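Local coordinates for protein TetR-family transcriptional regulator (Streptomyces coelicolor, PDB 2G7L) that probably acts as a dimeric TetR-family transcriptional regulator, binding DNA through an N-terminal helix-turn-helix domain and presumably responding to a small-molecule ligand, at residues Gln109-Ala114 against Thr159-Ala164; Ala95-Tyr100 against Lys151-Ala156; Pro17-Arg22 against Ala54-Tyr59; Thr27-Met32 against Ala68-Ala73. All coordinates share one frame; numbering follows the deposited sequence.

Contacts 1 and 2 lie in the C-terminal domain and both use helix 142-161, which meets helix 89-106 in contact 2 and, near its C-terminal part and in the residues after it, helix 108-116 in contact 1. Contacts 3 and 4 belong to the DNA-binding domain and share helix 21-35. Chemistry follows depth. Contact 2 and contact 4 are buried and wholly apolar, with leucine, valine and alanine carbons, the Tyr100 ring and the Met32 selenium meeting. Contact 1, partly buried, and contact 3, at the surface, add arginine bonds to backbone carbonyls. Contact 4 joins the two regions: Arg21 of contact 3 touches its Ala69, while Leu110 and Ala114 of contact 1 pack on its Leu71.

Contact 1: residues Gln109-Ala114 against Thr159-Ala164; sequences QLARSA and TAAEQA
In the all-helical C-terminal domain, Arg112 of helix 108-116 reaches across toward the C-terminal part of helix 142-161 and the residues after it, and bonds to the backbone of Ala161 and Gln163. CG starts beside the backbone N (chi1 -72°), and the chain then runs extended to NE, which lays its methylenes alongside Ala161; CG is 3.9 Å from Ala161 CB. NE donates to Ala161 O at 2.9 Å, lying in the carbonyl plane on a lone pair, although the bond is bent at hydrogen (143°) and the oxygen sits somewhat out of the guanidinium plane. NH2 adds a weak bond to Gln163 O at 2.8 Å and another weak one to Ala161 O. Arginine suits the site because one flat group with several N-H donors can serve two backbone carbonyls at once. TetR-family C-terminal domains usually dimerise through their helices, and here Val116 of the second subunit packs on Arg112. One residue back, Ala111 sets its CB against Ala160 CB at 3.7 Å and Ala161 N at 3.5 Å. These small methyls allow the backbones to approach so closely that the CA atoms of Arg112 and Ala161 are 4.9 Å apart. Within the second segment Gln163 NE2 donates an almost straight bond (167°) to Thr159 O.

Contact 2: residues Ala95-Tyr100 against Lys151-Ala156; sequences AVLTSY and KLLQDA
Tyr100 on helix 89-106 lies against Leu153 and Ala156 on helix 142-161, inside the helical C-terminal domain that carries ligand binding and dimerisation in TetR-family regulators. The two segments run roughly in the same direction, with axes 10.3 Å apart at an angle of 35°. From CB, which points toward the other helix, the tyrosine sets CG opposite its own backbone N (chi1 172°) and so carries the ring into the interface. CD2 comes first, with Ala156 CB 3.9 Å away in the ring plane, at the edge, where a methyl is small enough to fit. CE2 then meets Leu153 CD2 at 3.9 Å, and CZ passes near the same methyl. This methyl stands over one ring face, 4.0 Å from the centroid, in a CH-pi contact. At the tip, OH is hydrogen-bonded to Thr157 OG1, which satisfies the one polar atom of a buried side chain. A leucine in place of the tyrosine would probably leave Thr157 without this partner and deprive the Leu153 methyl of the flat surface beneath it. Leu97, one turn earlier, divides its branches between two leucines, crossing each at about a right angle. Its CD2 packs 3.9 Å from Leu153 CD2, and CD1 nestles against Leu152, with Leu152 CB 3.9 Å away and both delta methyls of Leu152 at 4.0 Å.

Contact 3: residues Pro17-Arg22 against Ala54-Tyr59; sequences PALSRR and ASLYVY
Tyr59 lies flat against the backbone joining Ser20 to Arg21, at the start of helix 21-35. Its CG stands beside its own backbone N (chi1 -58°), and this turns one ring face to the N-terminal segment: Ser20 C lies over the ring centre, 4.2 Å above the plane, with Arg21 N over the same face. The opposite face is covered by its neighbour Val58, whose CG2 is 4.0 Å above the plane, so the ring is sandwiched. Leu19 takes a different rotamer, with CG roughly opposite the backbone N (chi1 -151°), which lets the side chain reach Tyr59 with CG and both Ser55 and Leu56 with CD2. CG is 4.1 Å from Tyr59 CE1, while CD2 presses on Ser55 CB at 3.6 Å and more loosely on Leu56 CD2. These contacts tie the N-terminal arm to the helix-turn-helix of the DNA-binding domain, in which helix 53-56 follows helix 42-48 and probably serves in DNA recognition as in relatives. Ser55 meets Leu19 with its CB, while its OG is hydrogen-bonded to Thr51 OG1. Ser20 points away from this interface and caps helix 21-35 at the N-cap position, OG accepting from Trp23 N. Replacing Tyr59 by an alanine would probably strip the Ser20-Arg21 peptide of its flat cover and open a gap beside Leu19. Arg21 runs extended from CG to NE, past the ring, and NH2 makes a weak hydrogen bond to Tyr59 O at 2.9 Å, the oxygen lying at the guanidinium edge, in its plane.

Contact 4: residues Thr27-Met32 against Ala68-Ala73; sequences TAVALM and AAVLDA
Val70 points its two methyls at different residues of helix 21-35. CG2 meets Ala28 CB at 3.6 Å, a methyl against a methyl, while CG1 takes the selenium of Met32, a selenomethionine in this crystal, at 3.9 Å. The fork works because CG1 lies opposite the valine's backbone N (chi1 172°) and CG2 beside it, so the branches spread along the facing helix over one turn. Met32 sends its chain out extended and bends only at the last torsion (chi3 107°), bringing SE up to Val70 with the two side chains set obliquely. Helix 63-74 crosses helix 21-35 almost perpendicularly, at 82° with the axes 9.7 Å apart; in TetR-family proteins the equivalent helix connects the DNA-binding domain to the ligand-binding core and is thought to relay movement between them. Its other side packs against that core, where Leu71 meets Val103 and Leu104 of helix 89-106. At this steep crossing the touching residues are few: Ala28 and Ala73 present single methyls, and Val29, from the flank of its helix, sets CG2 3.8 Å from Ala73 CB.

Contact 1: residues Gln109-Ala114 against Thr159-Ala164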
loop_
_atom_site.group_PDB
_atom_site.type_symbol
_atom_site.label_atom_id
_atom_site.label_comp_id
_atom_site.label_asym_id
_atom_site.label_seq_id
_atom_site.Cartn_x
_atom_site.Cartn_y
_atom_site.Cartn_z
ATOM N N GLN A 109 -11.360 -1.233 -2.668
ATOM C CA GLN A 109 -11.549 -0.628 -1.362
ATOM C C GLN A 109 -11.235 -1.568 -0.222
ATOM O O GLN A 109 -10.786 -1.113 0.813
ATOM C CB GLN A 109 -12.963 -0.066 -1.201
ATOM C CG GLN A 109 -13.210 0.617 0.143
ATOM C CD GLN A 109 -12.203 1.712 0.465
ATOM O OE1 GLN A 109 -11.999 2.614 -0.357
ATOM N NE2 GLN A 109 -11.593 1.663 1.684
ATOM N N LEU A 110 -11.426 -2.891 -0.406
ATOM C CA LEU A 110 -10.951 -3.829 0.626
ATOM C C LEU A 110 -9.431 -3.890 0.754
ATOM O O LEU A 110 -8.906 -3.966 1.877
ATOM C CB LEU A 110 -11.547 -5.253 0.422
ATOM C CG LEU A 110 -13.108 -5.336 0.529
ATOM C CD1 LEU A 110 -13.563 -6.797 0.381
ATOM C CD2 LEU A 110 -13.609 -4.687 1.847
ATOM N N ALA A 111 -8.723 -3.886 -0.380
ATOM C CA ALA A 111 -7.219 -3.687 -0.379
ATOM C C ALA A 111 -6.866 -2.392 0.364
ATOM O O ALA A 111 -6.028 -2.429 1.281
ATOM C CB ALA A 111 -6.616 -3.662 -1.805
ATOM N N ARG A 112 -7.563 -1.272 0.042
ATOM C CA ARG A 112 -7.258 0.006 0.715
ATOM C C ARG A 112 -7.436 -0.087 2.203
ATOM O O ARG A 112 -6.595 0.397 2.996
ATOM C CB ARG A 112 -8.086 1.164 0.167
ATOM C CG ARG A 112 -7.665 1.596 -1.214
ATOM C CD ARG A 112 -8.688 2.531 -1.872
ATOM N NE ARG A 112 -8.537 2.350 -3.310
ATOM C CZ ARG A 112 -9.214 2.997 -4.245
ATOM N NH1 ARG A 112 -10.078 3.945 -3.922
ATOM N NH2 ARG A 112 -8.985 2.747 -5.516
ATOM N N SER A 113 -8.518 -0.731 2.629
ATOM C CA SER A 113 -8.768 -0.844 4.063
ATOM C C SER A 113 -7.863 -1.857 4.715
ATOM O O SER A 113 -7.498 -1.704 5.887
ATOM C CB SER A 113 -10.234 -1.226 4.298
ATOM O OG SER A 113 -11.072 -0.189 3.829
ATOM N N ALA A 114 -7.500 -2.901 3.973
ATOM C CA ALA A 114 -6.545 -3.939 4.500
ATOM C C ALA A 114 -5.151 -3.341 4.901
ATOM O O ALA A 114 -4.495 -3.776 5.870
ATOM C CB ALA A 114 -6.403 -5.112 3.492
ATOM N N THR A 159 -0.638 -2.917 -4.382
ATOM C CA THR A 159 -0.887 -2.848 -5.845
ATOM C C THR A 159 -2.376 -2.907 -6.221
ATOM O O THR A 159 -2.827 -2.281 -7.198
ATOM C CB THR A 159 -0.110 -3.944 -6.641
ATOM O OG1 THR A 159 1.309 -3.798 -6.435
ATOM C CG2 THR A 159 -0.361 -3.817 -8.168
ATOM N N ALA A 160 -3.132 -3.729 -5.496
ATOM C CA ALA A 160 -4.602 -3.774 -5.686
ATOM C C ALA A 160 -5.284 -2.469 -5.215
ATOM O O ALA A 160 -6.261 -2.021 -5.820
ATOM C CB ALA A 160 -5.194 -5.008 -4.969
ATOM N N ALA A 161 -4.740 -1.855 -4.148
ATOM C CA ALA A 161 -5.184 -0.526 -3.677
ATOM C C ALA A 161 -5.234 0.576 -4.733
ATOM O O ALA A 161 -6.116 1.459 -4.684
ATOM C CB ALA A 161 -4.371 -0.067 -2.431
ATOM N N GLU A 162 -4.261 0.533 -5.647
ATOM C CA GLU A 162 -4.094 1.475 -6.760
ATOM C C GLU A 162 -5.058 1.230 -7.904
ATOM O O GLU A 162 -5.085 2.017 -8.835
ATOM C CB GLU A 162 -2.660 1.388 -7.320
ATOM C CG GLU A 162 -1.467 1.728 -6.321
ATOM C CD GLU A 162 -0.061 1.656 -7.011
ATOM O OE1 GLU A 162 0.774 2.563 -6.747
ATOM O OE2 GLU A 162 0.222 0.705 -7.806
ATOM N N GLN A 163 -5.814 0.118 -7.870
ATOM C CA GLN A 163 -6.819 -0.184 -8.909
ATOM C C GLN A 163 -8.098 0.638 -8.705
ATOM O O GLN A 163 -8.490 0.923 -7.560
ATOM C CB GLN A 163 -7.144 -1.687 -8.979
ATOM C CG GLN A 163 -5.935 -2.636 -9.233
ATOM C CD GLN A 163 -4.946 -2.106 -10.285
ATOM O OE1 GLN A 163 -5.336 -1.807 -11.411
ATOM N NE2 GLN A 163 -3.659 -1.970 -9.899
ATOM N N ALA A 164 -8.727 1.034 -9.819
ATOM C CA ALA A 164 -9.948 1.868 -9.797
ATOM C C ALA A 164 -11.087 1.181 -9.010
ATOM O O ALA A 164 -11.483 0.065 -9.353
ATOM C CB ALA A 164 -10.412 2.189 -11.233
#

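Contact 2: residues Ala95-Tyr100 against Lys151-Ala156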
loop_
_atom_site.group_PDB
_atom_site.type_symbol
_atom_site.label_atom_id
_atom_site.label_comp_id
_atom_site.label_asym_id
_atom_site.label_seq_id
_atom_site.Cartn_x
_atom_site.Cartn_y
_atom_site.Cartn_z
ATOM N N ALA A 95 1.188 -18.801 -7.337
ATOM C CA ALA A 95 -0.272 -19.053 -7.529
ATOM C C ALA A 95 -1.144 -18.588 -6.347
ATOM O O ALA A 95 -2.148 -17.894 -6.549
ATOM C CB ALA A 95 -0.566 -20.536 -7.914
ATOM N N VAL A 96 -0.781 -18.887 -5.111
ATOM C CA VAL A 96 -1.638 -18.354 -4.062
ATOM C C VAL A 96 -1.668 -16.820 -4.002
ATOM O O VAL A 96 -2.718 -16.217 -3.839
ATOM C CB VAL A 96 -1.596 -19.124 -2.679
ATOM C CG1 VAL A 96 -0.785 -20.410 -2.769
ATOM C CG2 VAL A 96 -1.268 -18.258 -1.478
ATOM N N LEU A 97 -0.513 -16.199 -4.236
ATOM C CA LEU A 97 -0.415 -14.747 -4.121
ATOM C C LEU A 97 -1.189 -14.099 -5.226
ATOM O O LEU A 97 -1.777 -13.078 -5.026
ATOM C CB LEU A 97 1.072 -14.275 -4.045
ATOM C CG LEU A 97 1.614 -14.523 -2.634
ATOM C CD1 LEU A 97 3.129 -14.499 -2.629
ATOM C CD2 LEU A 97 1.033 -13.473 -1.646
ATOM N N THR A 98 -1.238 -14.737 -6.373
ATOM C CA THR A 98 -2.077 -14.282 -7.480
ATOM C C THR A 98 -3.574 -14.344 -7.178
ATOM O O THR A 98 -4.307 -13.374 -7.438
ATOM C CB THR A 98 -1.712 -15.064 -8.782
ATOM O OG1 THR A 98 -0.345 -14.808 -9.055
ATOM C CG2 THR A 98 -2.518 -14.639 -9.989
ATOM N N SER A 99 -4.048 -15.457 -6.633
ATOM C CA SER A 99 -5.462 -15.535 -6.335
ATOM C C SER A 99 -5.829 -14.632 -5.197
ATOM O O SER A 99 -6.870 -14.015 -5.283
ATOM C CB SER A 99 -5.993 -16.982 -6.198
ATOM O OG SER A 99 -5.234 -17.781 -5.324
ATOM N N TYR A 100 -4.986 -14.473 -4.173
ATOM C CA TYR A 100 -5.209 -13.390 -3.207
ATOM C C TYR A 100 -5.373 -12.063 -3.914
ATOM O O TYR A 100 -6.380 -11.360 -3.724
ATOM C CB TYR A 100 -4.079 -13.331 -2.211
ATOM C CG TYR A 100 -4.092 -12.150 -1.266
ATOM C CD1 TYR A 100 -4.959 -12.125 -0.171
ATOM C CD2 TYR A 100 -3.174 -11.072 -1.413
ATOM C CE1 TYR A 100 -4.967 -11.069 0.740
ATOM C CE2 TYR A 100 -3.159 -10.019 -0.480
ATOM C CZ TYR A 100 -4.065 -10.023 0.584
ATOM O OH TYR A 100 -4.090 -9.015 1.512
ATOM N N LYS A 151 5.678 -8.872 3.728
ATOM C CA LYS A 151 6.049 -8.076 2.553
ATOM C C LYS A 151 5.397 -8.537 1.295
ATOM O O LYS A 151 4.953 -7.710 0.517
ATOM C CB LYS A 151 7.591 -8.055 2.352
ATOM C CG LYS A 151 8.219 -6.987 3.254
ATOM C CD LYS A 151 8.965 -7.498 4.491
ATOM C CE LYS A 151 8.825 -6.558 5.840
ATOM N NZ LYS A 151 7.972 -7.378 6.857
ATOM N N LEU A 152 5.352 -9.855 1.045
ATOM C CA LEU A 152 4.597 -10.376 -0.141
ATOM C C LEU A 152 3.088 -10.047 -0.092
ATOM O O LEU A 152 2.442 -9.749 -1.100
ATOM C CB LEU A 152 4.793 -11.883 -0.241
ATOM C CG LEU A 152 6.141 -12.437 -0.679
ATOM C CD1 LEU A 152 6.260 -13.884 -0.237
ATOM C CD2 LEU A 152 6.365 -12.168 -2.243
ATOM N N LEU A 153 2.515 -10.063 1.106
ATOM C CA LEU A 153 1.084 -9.746 1.227
ATOM C C LEU A 153 0.852 -8.239 1.063
ATOM O O LEU A 153 -0.065 -7.816 0.332
ATOM C CB LEU A 153 0.515 -10.269 2.585
ATOM C CG LEU A 153 0.298 -11.816 2.637
ATOM C CD1 LEU A 153 -0.037 -12.347 4.031
ATOM C CD2 LEU A 153 -0.713 -12.228 1.625
ATOM N N GLN A 154 1.652 -7.451 1.783
ATOM C CA GLN A 154 1.540 -5.993 1.695
ATOM C C GLN A 154 1.716 -5.487 0.267
ATOM O O GLN A 154 1.083 -4.558 -0.135
ATOM C CB GLN A 154 2.554 -5.302 2.576
ATOM C CG GLN A 154 2.216 -3.779 2.710
ATOM C CD GLN A 154 3.365 -3.047 3.239
ATOM O OE1 GLN A 154 3.467 -2.823 4.426
ATOM N NE2 GLN A 154 4.309 -2.728 2.364
ATOM N N ASP A 155 2.594 -6.116 -0.483
ATOM C CA ASP A 155 2.901 -5.731 -1.864
ATOM C C ASP A 155 1.698 -5.973 -2.780
ATOM O O ASP A 155 1.355 -5.102 -3.605
ATOM C CB ASP A 155 4.130 -6.523 -2.324
ATOM C CG ASP A 155 4.424 -6.364 -3.837
ATOM O OD1 ASP A 155 4.677 -5.194 -4.284
ATOM O OD2 ASP A 155 4.408 -7.409 -4.550
ATOM N N ALA A 156 1.046 -7.135 -2.668
ATOM C CA ALA A 156 -0.131 -7.396 -3.498
ATOM C C ALA A 156 -1.254 -6.440 -3.125
ATOM O O ALA A 156 -1.925 -5.864 -3.981
ATOM C CB ALA A 156 -0.608 -8.886 -3.349
#

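Contact 3: residues Pro17-Arg22 against Ala54-Tyr59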
loop_
_atom_site.group_PDB
_atom_site.type_symbol
_atom_site.label_atom_id
_atom_site.label_comp_id
_atom_site.label_asym_id
_atom_site.label_seq_id
_atom_site.Cartn_x
_atom_site.Cartn_y
_atom_site.Cartn_z
ATOM N N PRO A 17 -33.342 -12.508 18.286
ATOM C CA PRO A 17 -32.167 -13.417 18.069
ATOM C C PRO A 17 -30.867 -12.816 18.625
ATOM O O PRO A 17 -30.715 -11.585 18.638
ATOM C CB PRO A 17 -32.092 -13.590 16.532
ATOM C CG PRO A 17 -33.460 -13.165 15.999
ATOM C CD PRO A 17 -33.955 -12.096 16.997
ATOM N N ALA A 18 -29.967 -13.667 19.128
ATOM C CA ALA A 18 -28.717 -13.186 19.736
ATOM C C ALA A 18 -27.716 -12.669 18.684
ATOM O O ALA A 18 -27.568 -13.251 17.602
ATOM C CB ALA A 18 -28.079 -14.253 20.601
ATOM N N LEU A 19 -27.051 -11.567 19.021
ATOM C CA LEU A 19 -26.135 -10.915 18.102
ATOM C C LEU A 19 -24.832 -11.685 18.173
ATOM O O LEU A 19 -24.371 -12.001 19.274
ATOM C CB LEU A 19 -25.905 -9.480 18.560
ATOM C CG LEU A 19 -25.560 -8.335 17.604
ATOM C CD1 LEU A 19 -26.211 -8.403 16.185
ATOM C CD2 LEU A 19 -25.886 -7.021 18.289
ATOM N N SER A 20 -24.236 -12.007 17.025
ATOM C CA SER A 20 -22.885 -12.598 17.031
ATOM C C SER A 20 -22.001 -11.924 15.994
ATOM O O SER A 20 -22.510 -11.249 15.088
ATOM C CB SER A 20 -22.937 -14.110 16.791
ATOM O OG SER A 20 -23.526 -14.400 15.529
ATOM N N ARG A 21 -20.685 -12.134 16.109
ATOM C CA ARG A 21 -19.756 -11.687 15.094
ATOM C C ARG A 21 -20.112 -12.335 13.747
ATOM O O ARG A 21 -20.188 -11.637 12.729
ATOM C CB ARG A 21 -18.314 -11.988 15.495
ATOM C CG ARG A 21 -17.312 -11.362 14.495
ATOM C CD ARG A 21 -15.874 -11.350 14.927
ATOM N NE ARG A 21 -15.011 -11.130 13.757
ATOM C CZ ARG A 21 -14.422 -9.973 13.451
ATOM N NH1 ARG A 21 -13.660 -9.859 12.364
ATOM N NH2 ARG A 21 -14.571 -8.936 14.237
ATOM N N ARG A 22 -20.340 -13.658 13.733
ATOM C CA ARG A 22 -20.628 -14.341 12.481
ATOM C C ARG A 22 -21.836 -13.705 11.776
ATOM O O ARG A 22 -21.826 -13.504 10.568
ATOM C CB ARG A 22 -20.897 -15.826 12.715
ATOM C CG ARG A 22 -21.314 -16.558 11.392
ATOM C CD ARG A 22 -22.158 -17.832 11.599
ATOM N NE ARG A 22 -23.365 -17.562 12.361
ATOM C CZ ARG A 22 -24.481 -17.053 11.844
ATOM N NH1 ARG A 22 -24.570 -16.741 10.544
ATOM N NH2 ARG A 22 -25.502 -16.840 12.652
ATOM N N ALA A 54 -23.647 0.791 18.939
ATOM C CA ALA A 54 -22.909 0.406 20.162
ATOM C C ALA A 54 -22.824 -1.109 20.365
ATOM O O ALA A 54 -21.824 -1.640 20.866
ATOM C CB ALA A 54 -23.537 1.079 21.402
ATOM N N SER A 55 -23.885 -1.799 19.981
ATOM C CA SER A 55 -23.931 -3.254 20.048
ATOM C C SER A 55 -22.955 -3.923 19.096
ATOM O O SER A 55 -22.338 -4.909 19.440
ATOM C CB SER A 55 -25.333 -3.736 19.719
ATOM O OG SER A 55 -26.257 -3.006 20.472
ATOM N N LEU A 56 -22.830 -3.374 17.898
ATOM C CA LEU A 56 -21.973 -3.945 16.871
ATOM C C LEU A 56 -20.513 -3.723 17.179
ATOM O O LEU A 56 -19.683 -4.497 16.741
ATOM C CB LEU A 56 -22.285 -3.329 15.516
ATOM C CG LEU A 56 -23.701 -3.337 14.981
ATOM C CD1 LEU A 56 -23.670 -2.802 13.585
ATOM C CD2 LEU A 56 -24.274 -4.717 15.025
ATOM N N TYR A 57 -20.208 -2.669 17.934
ATOM C CA TYR A 57 -18.822 -2.228 18.164
ATOM C C TYR A 57 -18.048 -3.135 19.076
ATOM O O TYR A 57 -16.828 -3.084 19.109
ATOM C CB TYR A 57 -18.746 -0.777 18.709
ATOM C CG TYR A 57 -18.960 0.306 17.668
ATOM C CD1 TYR A 57 -19.824 1.379 17.913
ATOM C CD2 TYR A 57 -18.318 0.248 16.450
ATOM C CE1 TYR A 57 -20.043 2.372 16.945
ATOM C CE2 TYR A 57 -18.508 1.218 15.485
ATOM C CZ TYR A 57 -19.368 2.287 15.725
ATOM O OH TYR A 57 -19.529 3.255 14.750
ATOM N N VAL A 58 -18.749 -3.958 19.826
ATOM C CA VAL A 58 -18.088 -4.947 20.650
ATOM C C VAL A 58 -17.508 -6.085 19.789
ATOM O O VAL A 58 -16.508 -6.700 20.161
ATOM C CB VAL A 58 -19.021 -5.457 21.800
ATOM C CG1 VAL A 58 -20.417 -4.951 21.625
ATOM C CG2 VAL A 58 -19.000 -6.982 21.935
ATOM N N TYR A 59 -18.134 -6.340 18.641
ATOM C CA TYR A 59 -17.704 -7.377 17.676
ATOM C C TYR A 59 -16.734 -6.808 16.643
ATOM O O TYR A 59 -15.645 -7.338 16.463
ATOM C CB TYR A 59 -18.918 -8.036 17.017
ATOM C CG TYR A 59 -19.826 -8.642 18.049
ATOM C CD1 TYR A 59 -21.031 -8.037 18.386
ATOM C CD2 TYR A 59 -19.460 -9.809 18.742
ATOM C CE1 TYR A 59 -21.862 -8.567 19.353
ATOM C CE2 TYR A 59 -20.298 -10.360 19.719
ATOM C CZ TYR A 59 -21.495 -9.728 20.020
ATOM O OH TYR A 59 -22.347 -10.240 20.996
#

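Contact 4: residues Thr27-Met32 against Ala68-Ala73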
loop_
_atom_site.group_PDB
_atom_site.type_symbol
_atom_site.label_atom_id
_atom_site.label_comp_id
_atom_site.label_asym_id
_atom_site.label_seq_id
_atom_site.Cartn_x
_atom_site.Cartn_y
_atom_site.Cartn_z
ATOM N N THR A 27 -24.142 -10.614 7.327
ATOM C CA THR A 27 -25.025 -9.498 6.924
ATOM C C THR A 27 -24.275 -8.422 6.099
ATOM O O THR A 27 -24.758 -7.983 5.037
ATOM C CB THR A 27 -25.669 -8.838 8.178
ATOM O OG1 THR A 27 -26.361 -9.836 8.925
ATOM C CG2 THR A 27 -26.685 -7.794 7.797
ATOM N N ALA A 28 -23.097 -8.004 6.600
ATOM C CA ALA A 28 -22.203 -7.098 5.848
ATOM C C ALA A 28 -21.934 -7.643 4.461
ATOM O O ALA A 28 -21.965 -6.890 3.511
ATOM C CB ALA A 28 -20.890 -6.879 6.591
ATOM N N VAL A 29 -21.673 -8.951 4.350
ATOM C CA VAL A 29 -21.348 -9.556 3.078
ATOM C C VAL A 29 -22.531 -9.444 2.139
ATOM O O VAL A 29 -22.373 -9.069 0.959
ATOM C CB VAL A 29 -20.940 -11.050 3.220
ATOM C CG1 VAL A 29 -20.823 -11.720 1.816
ATOM C CG2 VAL A 29 -19.578 -11.207 3.957
ATOM N N ALA A 30 -23.719 -9.824 2.642
ATOM C CA ALA A 30 -24.956 -9.753 1.870
ATOM C C ALA A 30 -25.260 -8.322 1.478
ATOM O O ALA A 30 -25.597 -8.081 0.347
ATOM C CB ALA A 30 -26.173 -10.386 2.700
ATOM N N LEU A 31 -25.133 -7.383 2.411
ATOM C CA LEU A 31 -25.285 -5.944 2.085
ATOM C C LEU A 31 -24.360 -5.440 0.936
ATOM O O LEU A 31 -24.820 -4.692 0.051
ATOM C CB LEU A 31 -25.068 -5.107 3.328
ATOM C CG LEU A 31 -25.549 -3.679 3.288
ATOM C CD1 LEU A 31 -27.003 -3.604 2.799
ATOM C CD2 LEU A 31 -25.401 -3.175 4.705
HETATM N N MSE A 32 -23.096 -5.899 0.912
HETATM C CA MSE A 32 -22.158 -5.525 -0.147
HETATM C C MSE A 32 -22.576 -6.026 -1.541
HETATM O O MSE A 32 -22.563 -5.274 -2.495
HETATM C CB MSE A 32 -20.754 -6.028 0.171
HETATM C CG MSE A 32 -19.847 -6.115 -1.093
HETATM SE SE MSE A 32 -18.182 -6.900 -0.636
HETATM C CE MSE A 32 -18.652 -8.597 -1.553
ATOM N N ALA A 68 -12.267 -5.491 6.912
ATOM C CA ALA A 68 -11.323 -6.620 7.085
ATOM C C ALA A 68 -12.064 -7.993 7.236
ATOM O O ALA A 68 -11.685 -8.991 6.581
ATOM C CB ALA A 68 -10.410 -6.392 8.238
ATOM N N ALA A 69 -13.067 -8.045 8.114
ATOM C CA ALA A 69 -13.995 -9.207 8.260
ATOM C C ALA A 69 -14.666 -9.581 6.942
ATOM O O ALA A 69 -14.743 -10.737 6.589
ATOM C CB ALA A 69 -15.057 -8.859 9.305
ATOM N N VAL A 70 -15.148 -8.599 6.192
ATOM C CA VAL A 70 -15.721 -8.911 4.888
ATOM C C VAL A 70 -14.653 -9.431 3.941
ATOM O O VAL A 70 -14.912 -10.300 3.083
ATOM C CB VAL A 70 -16.386 -7.670 4.263
ATOM C CG1 VAL A 70 -16.813 -7.941 2.847
ATOM C CG2 VAL A 70 -17.620 -7.209 5.163
ATOM N N LEU A 71 -13.450 -8.845 4.016
ATOM C CA LEU A 71 -12.362 -9.371 3.157
ATOM C C LEU A 71 -12.051 -10.757 3.581
ATOM O O LEU A 71 -11.895 -11.643 2.717
ATOM C CB LEU A 71 -11.087 -8.489 3.187
ATOM C CG LEU A 71 -9.927 -8.985 2.317
ATOM C CD1 LEU A 71 -10.382 -9.116 0.883
ATOM C CD2 LEU A 71 -8.745 -8.000 2.468
ATOM N N ASP A 72 -11.947 -10.985 4.887
ATOM C CA ASP A 72 -11.698 -12.357 5.342
ATOM C C ASP A 72 -12.675 -13.389 4.769
ATOM O O ASP A 72 -12.273 -14.395 4.174
ATOM C CB ASP A 72 -11.608 -12.457 6.849
ATOM C CG ASP A 72 -10.997 -13.785 7.298
ATOM O OD1 ASP A 72 -11.680 -14.805 7.133
ATOM O OD2 ASP A 72 -9.869 -13.837 7.847
ATOM N N ALA A 73 -13.961 -13.096 4.865
ATOM C CA ALA A 73 -14.990 -13.929 4.275
ATOM C C ALA A 73 -14.651 -14.268 2.820
ATOM O O ALA A 73 -14.681 -15.439 2.429
ATOM C CB ALA A 73 -16.370 -13.186 4.349
#